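Local coordinates for protein elongation factor G (Thermus thermophilus, PDB 2DY1) that binds GTP together with a magnesium ion and probably acts as a GTPase elongation factor in protein synthesis, at residues Pro381-Leu387 with Glu422-His428; Leu402-Glu408 with Arg439-Tyr443; Val451-Tyr456 with Leu619-Glu624. One frame throughout, in Å; residues are numbered along the deposited sequence.

Contact 1: Pro381-Leu387 with Glu422-His428; sequences PNVPVAL and ELLLWGH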
# COMPACT_ATOMS: atom_id res chain seq x y z
N PRO A 381 1.47 6.73 -1.10
CA PRO A 381 2.85 6.41 -0.71
C PRO A 381 3.40 7.67 -0.03
O PRO A 381 3.09 8.79 -0.45
CB PRO A 381 3.54 6.11 -2.03
CG PRO A 381 2.74 6.91 -3.05
CD PRO A 381 1.32 6.78 -2.57
N ASN A 382 4.23 7.50 0.99
CA ASN A 382 4.71 8.66 1.74
C ASN A 382 6.21 8.80 1.84
O ASN A 382 6.68 9.67 2.58
CB ASN A 382 4.14 8.60 3.14
CG ASN A 382 4.65 7.40 3.93
OD1 ASN A 382 4.68 6.27 3.42
ND2 ASN A 382 5.05 7.64 5.17
N VAL A 383 6.96 7.95 1.14
CA VAL A 383 8.43 8.01 1.19
C VAL A 383 8.94 8.49 -0.15
O VAL A 383 8.86 7.77 -1.16
CB VAL A 383 9.04 6.63 1.48
CG1 VAL A 383 10.56 6.75 1.54
CG2 VAL A 383 8.50 6.10 2.80
N PRO A 384 9.49 9.71 -0.19
CA PRO A 384 9.97 10.24 -1.46
C PRO A 384 11.47 10.17 -1.69
O PRO A 384 12.26 10.30 -0.76
CB PRO A 384 9.52 11.68 -1.39
CG PRO A 384 9.86 12.02 0.04
CD PRO A 384 9.46 10.77 0.84
N VAL A 385 11.83 9.95 -2.95
CA VAL A 385 13.23 10.01 -3.36
C VAL A 385 13.25 10.75 -4.69
O VAL A 385 12.27 10.72 -5.44
CB VAL A 385 13.90 8.60 -3.56
CG1 VAL A 385 14.03 7.87 -2.22
CG2 VAL A 385 13.11 7.77 -4.55
N ALA A 386 14.33 11.46 -4.99
CA ALA A 386 14.44 12.12 -6.28
C ALA A 386 15.14 11.10 -7.18
O ALA A 386 16.08 10.45 -6.75
CB ALA A 386 15.27 13.40 -6.17
N LEU A 387 14.64 10.95 -8.41
CA LEU A 387 15.16 9.98 -9.38
C LEU A 387 16.11 10.59 -10.38
O LEU A 387 15.85 11.67 -10.91
CB LEU A 387 14.03 9.37 -10.20
CG LEU A 387 12.98 8.39 -9.71
CD1 LEU A 387 12.45 7.62 -10.93
CD2 LEU A 387 13.59 7.44 -8.73
N GLU A 422 12.67 18.68 -9.30
CA GLU A 422 13.04 17.27 -9.31
C GLU A 422 11.92 16.32 -9.71
O GLU A 422 10.74 16.65 -9.58
CB GLU A 422 13.57 16.86 -7.94
CG GLU A 422 14.81 17.63 -7.48
CD GLU A 422 15.43 17.04 -6.23
OE1 GLU A 422 14.72 16.88 -5.23
OE2 GLU A 422 16.64 16.73 -6.26
N LEU A 423 12.30 15.15 -10.22
CA LEU A 423 11.36 14.10 -10.58
C LEU A 423 11.34 13.20 -9.34
O LEU A 423 12.35 12.56 -9.01
CB LEU A 423 11.84 13.32 -11.80
CG LEU A 423 10.97 12.13 -12.18
CD1 LEU A 423 9.56 12.61 -12.54
CD2 LEU A 423 11.59 11.38 -13.33
N LEU A 424 10.21 13.15 -8.65
CA LEU A 424 10.14 12.36 -7.43
C LEU A 424 9.38 11.08 -7.60
O LEU A 424 8.40 11.02 -8.34
CB LEU A 424 9.47 13.15 -6.31
CG LEU A 424 10.07 14.51 -5.92
CD1 LEU A 424 9.26 15.07 -4.77
CD2 LEU A 424 11.55 14.35 -5.53
N LEU A 425 9.87 10.04 -6.93
CA LEU A 425 9.20 8.74 -6.91
C LEU A 425 8.80 8.55 -5.45
O LEU A 425 9.63 8.67 -4.54
CB LEU A 425 10.13 7.61 -7.34
CG LEU A 425 9.44 6.23 -7.38
CD1 LEU A 425 8.35 6.19 -8.44
CD2 LEU A 425 10.48 5.17 -7.68
N TRP A 426 7.53 8.30 -5.20
CA TRP A 426 7.03 8.08 -3.85
C TRP A 426 6.67 6.63 -3.67
O TRP A 426 5.95 6.06 -4.51
CB TRP A 426 5.77 8.89 -3.61
CG TRP A 426 5.96 10.35 -3.59
CD1 TRP A 426 5.98 11.19 -4.66
CD2 TRP A 426 6.04 11.16 -2.42
NE1 TRP A 426 6.06 12.49 -4.22
CE2 TRP A 426 6.10 12.50 -2.85
CE3 TRP A 426 6.07 10.88 -1.05
CZ2 TRP A 426 6.18 13.57 -1.95
CZ3 TRP A 426 6.15 11.94 -0.15
CH2 TRP A 426 6.20 13.27 -0.61
N GLY A 427 7.13 6.03 -2.58
CA GLY A 427 6.85 4.63 -2.31
C GLY A 427 6.39 4.41 -0.88
O GLY A 427 6.23 5.37 -0.11
N HIS A 428 6.22 3.14 -0.52
CA HIS A 428 5.71 2.81 0.81
C HIS A 428 6.74 2.37 1.82
O HIS A 428 6.38 1.95 2.92
CB HIS A 428 4.61 1.74 0.67
CG HIS A 428 3.34 2.29 0.10
ND1 HIS A 428 3.05 2.32 -1.25
CD2 HIS A 428 2.29 2.88 0.71
CE1 HIS A 428 1.88 2.91 -1.44
NE2 HIS A 428 1.40 3.25 -0.26
O HOH W 1 15.16 14.32 -10.05
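Pro381 sits against Trp426 and His428 at one end of an antiparallel strand pair. Pro381 CG lies 3.7 Å from Trp426 CB, and the two side chains cross at about a right angle. Pro381 CA sits over a face of the His428 imidazole, 3.7 Å from the ring centroid, in a CH-pi contact. Pro379 O takes a hydrogen bond from His428 NE2.

Trp426 also packs on Pro384, its partner across the strands. Pro384 CB lies over the six-membered ring of Trp426, 3.4 Å from its centroid and only 7° off the normal. Glu415 accepts from the indole NE1, and Lys413 makes a cation-pi contact.

On the face of Val383 and Val385, Leu387 CD2 meets Leu425 CB at 3.7 Å. Asn382 and Val383 both oppose Gly427, a classic beta bulge. Val383 N bonds to Gly427 O at 3.0 Å; the bond from Asn382 N is weak.

These are central strands of the ferredoxin-like domain III. Val383 with Gly427 and Val385 with Leu425 are hydrogen-bonded pairs, and Leu387 N bonds to Leu423 O at 2.9 Å. Pro384 falls between them at a non-hydrogen-bonded position, so its missing N-H costs this strand pair no bond.

Contact 2: Leu402-Glu408 with Arg439-Tyr443; sequences LRKLLEE and RLQDY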
# COMPACT_ATOMS: atom_id res chain seq x y z
N LEU A 402 9.57 3.70 -16.75
CA LEU A 402 8.72 4.18 -15.66
C LEU A 402 7.27 3.90 -15.98
O LEU A 402 6.48 3.60 -15.09
CB LEU A 402 8.91 5.67 -15.42
CG LEU A 402 10.21 6.05 -14.71
CD1 LEU A 402 10.37 7.56 -14.75
CD2 LEU A 402 10.19 5.56 -13.27
N ARG A 403 6.90 4.02 -17.26
CA ARG A 403 5.52 3.73 -17.64
C ARG A 403 5.20 2.27 -17.26
O ARG A 403 4.15 1.98 -16.64
CB ARG A 403 5.32 3.90 -19.15
CG ARG A 403 3.85 3.78 -19.59
CD ARG A 403 3.72 3.66 -21.11
NE ARG A 403 4.27 2.39 -21.58
CZ ARG A 403 3.70 1.20 -21.35
NH1 ARG A 403 2.56 1.13 -20.68
NH2 ARG A 403 4.30 0.09 -21.76
N LYS A 404 6.09 1.34 -17.62
CA LYS A 404 5.91 -0.07 -17.30
C LYS A 404 5.85 -0.28 -15.78
O LYS A 404 5.02 -1.02 -15.26
CB LYS A 404 7.06 -0.92 -17.86
CG LYS A 404 7.08 -1.09 -19.38
CD LYS A 404 8.17 -2.10 -19.73
CE LYS A 404 8.20 -2.41 -21.23
NZ LYS A 404 8.76 -1.27 -22.01
N LEU A 405 6.77 0.36 -15.07
CA LEU A 405 6.84 0.22 -13.62
C LEU A 405 5.55 0.65 -12.94
O LEU A 405 5.07 -0.03 -12.03
CB LEU A 405 8.00 1.06 -13.06
CG LEU A 405 8.19 1.01 -11.54
CD1 LEU A 405 8.77 -0.36 -11.16
CD2 LEU A 405 9.11 2.13 -11.08
N LEU A 406 4.98 1.78 -13.38
CA LEU A 406 3.75 2.27 -12.76
C LEU A 406 2.53 1.48 -13.20
O LEU A 406 1.52 1.48 -12.50
CB LEU A 406 3.58 3.78 -13.01
CG LEU A 406 4.22 4.77 -12.02
CD1 LEU A 406 3.41 4.78 -10.73
CD2 LEU A 406 5.67 4.40 -11.72
N GLU A 407 2.59 0.82 -14.36
CA GLU A 407 1.47 -0.03 -14.78
C GLU A 407 1.45 -1.23 -13.84
O GLU A 407 0.40 -1.66 -13.36
CB GLU A 407 1.66 -0.59 -16.19
CG GLU A 407 1.23 0.29 -17.30
CD GLU A 407 -0.25 0.63 -17.23
OE1 GLU A 407 -1.08 -0.26 -16.93
OE2 GLU A 407 -0.56 1.80 -17.50
N GLU A 408 2.63 -1.79 -13.61
CA GLU A 408 2.76 -2.96 -12.77
C GLU A 408 2.52 -2.60 -11.31
O GLU A 408 1.91 -3.37 -10.56
CB GLU A 408 4.18 -3.54 -12.96
CG GLU A 408 4.47 -4.79 -12.22
CD GLU A 408 5.82 -5.35 -12.63
OE1 GLU A 408 5.90 -6.11 -13.62
OE2 GLU A 408 6.79 -5.01 -11.93
N ARG A 439 13.50 -3.15 -10.32
CA ARG A 439 12.63 -3.46 -11.44
C ARG A 439 13.00 -2.63 -12.67
O ARG A 439 12.96 -3.16 -13.78
CB ARG A 439 11.16 -3.27 -11.03
CG ARG A 439 10.20 -3.87 -12.04
CD ARG A 439 10.44 -5.35 -12.21
NE ARG A 439 9.28 -6.04 -12.80
CZ ARG A 439 9.31 -7.30 -13.20
NH1 ARG A 439 10.44 -8.02 -13.07
NH2 ARG A 439 8.22 -7.88 -13.69
N LEU A 440 13.34 -1.36 -12.47
CA LEU A 440 13.76 -0.49 -13.58
C LEU A 440 15.01 -1.13 -14.21
O LEU A 440 15.17 -1.14 -15.43
CB LEU A 440 14.04 0.92 -13.05
CG LEU A 440 12.75 1.65 -12.65
CD1 LEU A 440 13.04 2.95 -11.91
CD2 LEU A 440 11.95 1.95 -13.93
N GLN A 441 15.89 -1.68 -13.37
CA GLN A 441 17.10 -2.36 -13.87
C GLN A 441 16.70 -3.58 -14.74
O GLN A 441 17.34 -3.88 -15.74
CB GLN A 441 17.97 -2.79 -12.67
CG GLN A 441 19.10 -3.77 -12.96
CD GLN A 441 19.79 -4.22 -11.67
OE1 GLN A 441 19.12 -4.65 -10.69
NE2 GLN A 441 21.11 -4.12 -11.64
N ASP A 442 15.64 -4.30 -14.35
CA ASP A 442 15.20 -5.45 -15.12
C ASP A 442 14.74 -5.00 -16.49
O ASP A 442 14.83 -5.76 -17.46
CB ASP A 442 14.00 -6.17 -14.48
CG ASP A 442 14.31 -6.74 -13.12
OD1 ASP A 442 15.50 -6.89 -12.78
OD2 ASP A 442 13.33 -7.05 -12.38
N TYR A 443 14.22 -3.78 -16.54
CA TYR A 443 13.72 -3.21 -17.79
C TYR A 443 14.84 -2.57 -18.60
O TYR A 443 14.59 -1.97 -19.66
CB TYR A 443 12.64 -2.16 -17.53
CG TYR A 443 11.37 -2.69 -16.85
CD1 TYR A 443 10.94 -3.99 -17.07
CD2 TYR A 443 10.60 -1.86 -16.05
CE1 TYR A 443 9.74 -4.46 -16.50
CE2 TYR A 443 9.40 -2.31 -15.48
CZ TYR A 443 8.99 -3.61 -15.71
OH TYR A 443 7.77 -4.05 -15.22
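The Tyr443 ring has Lys404 on one face and Glu408 at its edge, where the two helices of the ferredoxin-like domain III meet. Lys404 CD stands over the Tyr443 ring centre, 4.1 Å from the centroid, as a CH-pi contact. The carbonyl oxygen of Arg439 lies over the opposite face, toward the rim. Glu408 OE1 comes near the ring plane, 3.2 Å from Tyr443 OH. That hydroxyl bonds to Val293 O, and Glu408 OE1 also accepts from Val293 N. Lys404 NZ turns away to a salt bridge with Glu400.

The guanidinium of Arg439 is used along its edges, in a side-on salt bridge. Arg439 NH2 reaches Glu408 OE1 at 2.9 Å, close to the guanidinium plane. Arg439 NE reaches Glu408 OE2 at 2.8 Å, with the oxygen tilted 25° out of that plane. Both oxygens are met on the syn side. Arg439 NH1 bonds to Asp442 OD2 at 3.1 Å, and NH2 has a further salt bridge to Asp294. The site thus faces strand 285-294, and Arg439 probably offsets the charge of several acids. A leucine in place of Arg439 would probably leave Glu408, Asp442 and Asp294 without their shared positive partner.

Beside the salt bridge, the leucines of the two helices pack together. Leu405 has its CG anti to the backbone N (chi1 180°), which brings both methyls against the other helix. Leu405 CD2 meets Leu440 CG at 4.0 Å. Leu405 CD1 rests on Arg439 CB, 3.8 Å away.

Contact 3: Val451-Tyr456 with Leu619-Glu624; sequences VPKVPY and LAEVLE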
# COMPACT_ATOMS: atom_id res chain seq x y z
N VAL A 451 18.25 12.09 -1.82
CA VAL A 451 17.32 12.69 -0.88
C VAL A 451 16.77 13.92 -1.59
O VAL A 451 17.53 14.72 -2.13
CB VAL A 451 18.03 13.14 0.41
CG1 VAL A 451 17.04 13.82 1.34
CG2 VAL A 451 18.68 11.94 1.11
N PRO A 452 15.44 14.09 -1.61
CA PRO A 452 14.86 15.26 -2.28
C PRO A 452 15.36 16.58 -1.70
O PRO A 452 15.63 16.68 -0.50
CB PRO A 452 13.36 15.11 -2.03
CG PRO A 452 13.17 13.60 -1.91
CD PRO A 452 14.38 13.20 -1.08
N LYS A 453 15.45 17.58 -2.56
CA LYS A 453 15.84 18.92 -2.14
C LYS A 453 14.69 19.51 -1.33
O LYS A 453 13.53 19.24 -1.61
CB LYS A 453 16.09 19.79 -3.37
CG LYS A 453 17.31 19.38 -4.16
CD LYS A 453 17.44 20.24 -5.39
CE LYS A 453 18.68 19.87 -6.19
NZ LYS A 453 18.78 20.71 -7.41
N VAL A 454 15.02 20.30 -0.31
CA VAL A 454 14.00 20.91 0.54
C VAL A 454 13.45 22.15 -0.14
O VAL A 454 14.20 22.97 -0.67
CB VAL A 454 14.58 21.30 1.91
CG1 VAL A 454 13.55 22.07 2.73
CG2 VAL A 454 15.00 20.04 2.67
N PRO A 455 12.12 22.30 -0.14
CA PRO A 455 11.52 23.48 -0.77
C PRO A 455 11.55 24.71 0.14
O PRO A 455 10.53 25.11 0.71
CB PRO A 455 10.11 23.01 -1.09
CG PRO A 455 9.82 22.09 0.05
CD PRO A 455 11.10 21.30 0.18
N TYR A 456 12.74 25.29 0.29
CA TYR A 456 12.90 26.49 1.11
C TYR A 456 12.11 27.62 0.46
O TYR A 456 11.81 27.59 -0.73
CB TYR A 456 14.37 26.89 1.19
CG TYR A 456 15.22 25.94 1.98
CD1 TYR A 456 15.12 25.87 3.37
CD2 TYR A 456 16.11 25.08 1.34
CE1 TYR A 456 15.88 24.96 4.11
CE2 TYR A 456 16.87 24.16 2.07
CZ TYR A 456 16.75 24.11 3.44
OH TYR A 456 17.49 23.18 4.15
N LEU A 619 11.75 19.66 8.04
CA LEU A 619 11.72 18.59 7.05
C LEU A 619 13.15 18.21 6.65
O LEU A 619 13.44 17.04 6.39
CB LEU A 619 10.97 19.04 5.80
CG LEU A 619 11.01 18.08 4.61
CD1 LEU A 619 10.15 16.86 4.94
CD2 LEU A 619 10.51 18.77 3.35
N ALA A 620 14.03 19.20 6.62
CA ALA A 620 15.41 19.00 6.22
C ALA A 620 16.18 18.07 7.16
O ALA A 620 17.25 17.59 6.81
CB ALA A 620 16.12 20.35 6.14
N GLU A 621 15.63 17.84 8.34
CA GLU A 621 16.29 16.98 9.32
C GLU A 621 15.72 15.57 9.36
O GLU A 621 16.23 14.72 10.10
CB GLU A 621 16.18 17.59 10.71
CG GLU A 621 16.82 18.96 10.85
CD GLU A 621 18.30 18.93 10.56
OE1 GLU A 621 19.03 18.20 11.25
OE2 GLU A 621 18.73 19.64 9.62
N VAL A 622 14.66 15.32 8.59
CA VAL A 622 14.00 14.02 8.60
C VAL A 622 13.65 13.41 7.24
O VAL A 622 12.76 12.57 7.16
CB VAL A 622 12.68 14.08 9.40
CG1 VAL A 622 12.97 14.23 10.90
CG2 VAL A 622 11.83 15.25 8.91
N LEU A 623 14.34 13.81 6.19
CA LEU A 623 14.02 13.26 4.88
C LEU A 623 14.33 11.77 4.78
O LEU A 623 13.79 11.07 3.92
CB LEU A 623 14.73 14.04 3.78
CG LEU A 623 14.05 15.37 3.45
CD1 LEU A 623 14.96 16.21 2.59
CD2 LEU A 623 12.73 15.10 2.73
N GLU A 624 15.22 11.29 5.65
CA GLU A 624 15.55 9.87 5.65
C GLU A 624 15.29 9.28 7.02
O GLU A 624 15.93 8.30 7.40
CB GLU A 624 17.00 9.62 5.25
CG GLU A 624 17.27 9.97 3.80
CD GLU A 624 18.48 9.27 3.25
OE1 GLU A 624 19.58 9.44 3.81
OE2 GLU A 624 18.33 8.56 2.24
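Val451 presses on Leu623 where two loops meet. One leads from the last strand of domain III toward domain IV. The other joins strand 610-618 to helix 625-633 in the C-terminal domain. An inverse gamma turn centred on Pro455 bends the first loop.

The tight part is around Leu623. Val451 CG1 lies 3.4 Å from both Leu623 CB and Leu623 CD1, nearer than carbons usually pack. Pro452 O is also only 3.2 Å from Leu623 CD1. With chi1 at -79°, Leu623 carries its CG anti to its carbonyl carbon, and CD1 comes up against the first loop.

Val451 is nevertheless at the solvent side. Its other methyl, Val451 CG2, rests on the Glu624 carboxylate, 3.4 Å from Glu624 CD. This is a packing contact; Glu624, at the N-cap position of helix 625-633, has its salt bridge with Lys627.

The loosest pair is Pro455 CD with Leu619 CD2, 4.1 Å apart and crossing at about a right angle. Val454 and Tyr456 come between these extremes. Val454 CG2 lies 3.7 Å from Ala620 CB and 3.8 Å from Leu623 CD1. Within the first loop, Val454 CG1 stands over the centre of the Tyr456 ring, and Tyr456 OH crosses to Ala620 CB at 3.7 Å.

In the fold
Contacts 1 and 2 belong to one domain. The strands of contact 1 are each followed in the chain by a helix of contact 2, and the segments alternate. They touch where Leu387 CD1 meets Leu402 CD2 at 3.9 Å. Contact 1 is partly buried and held by backbone bonds. Contact 2 is buried and adds side-chain charges to an apolar base. Contact 3 is a surface contact between loops and is apolar in character. It comes later in the chain and ties domain III's exit to the C-terminal domain. Glu422 of contact 1 probably bonds to Lys453 N there. Contacts 2 and 3 do not touch; their nearest atoms are about 14 Å apart.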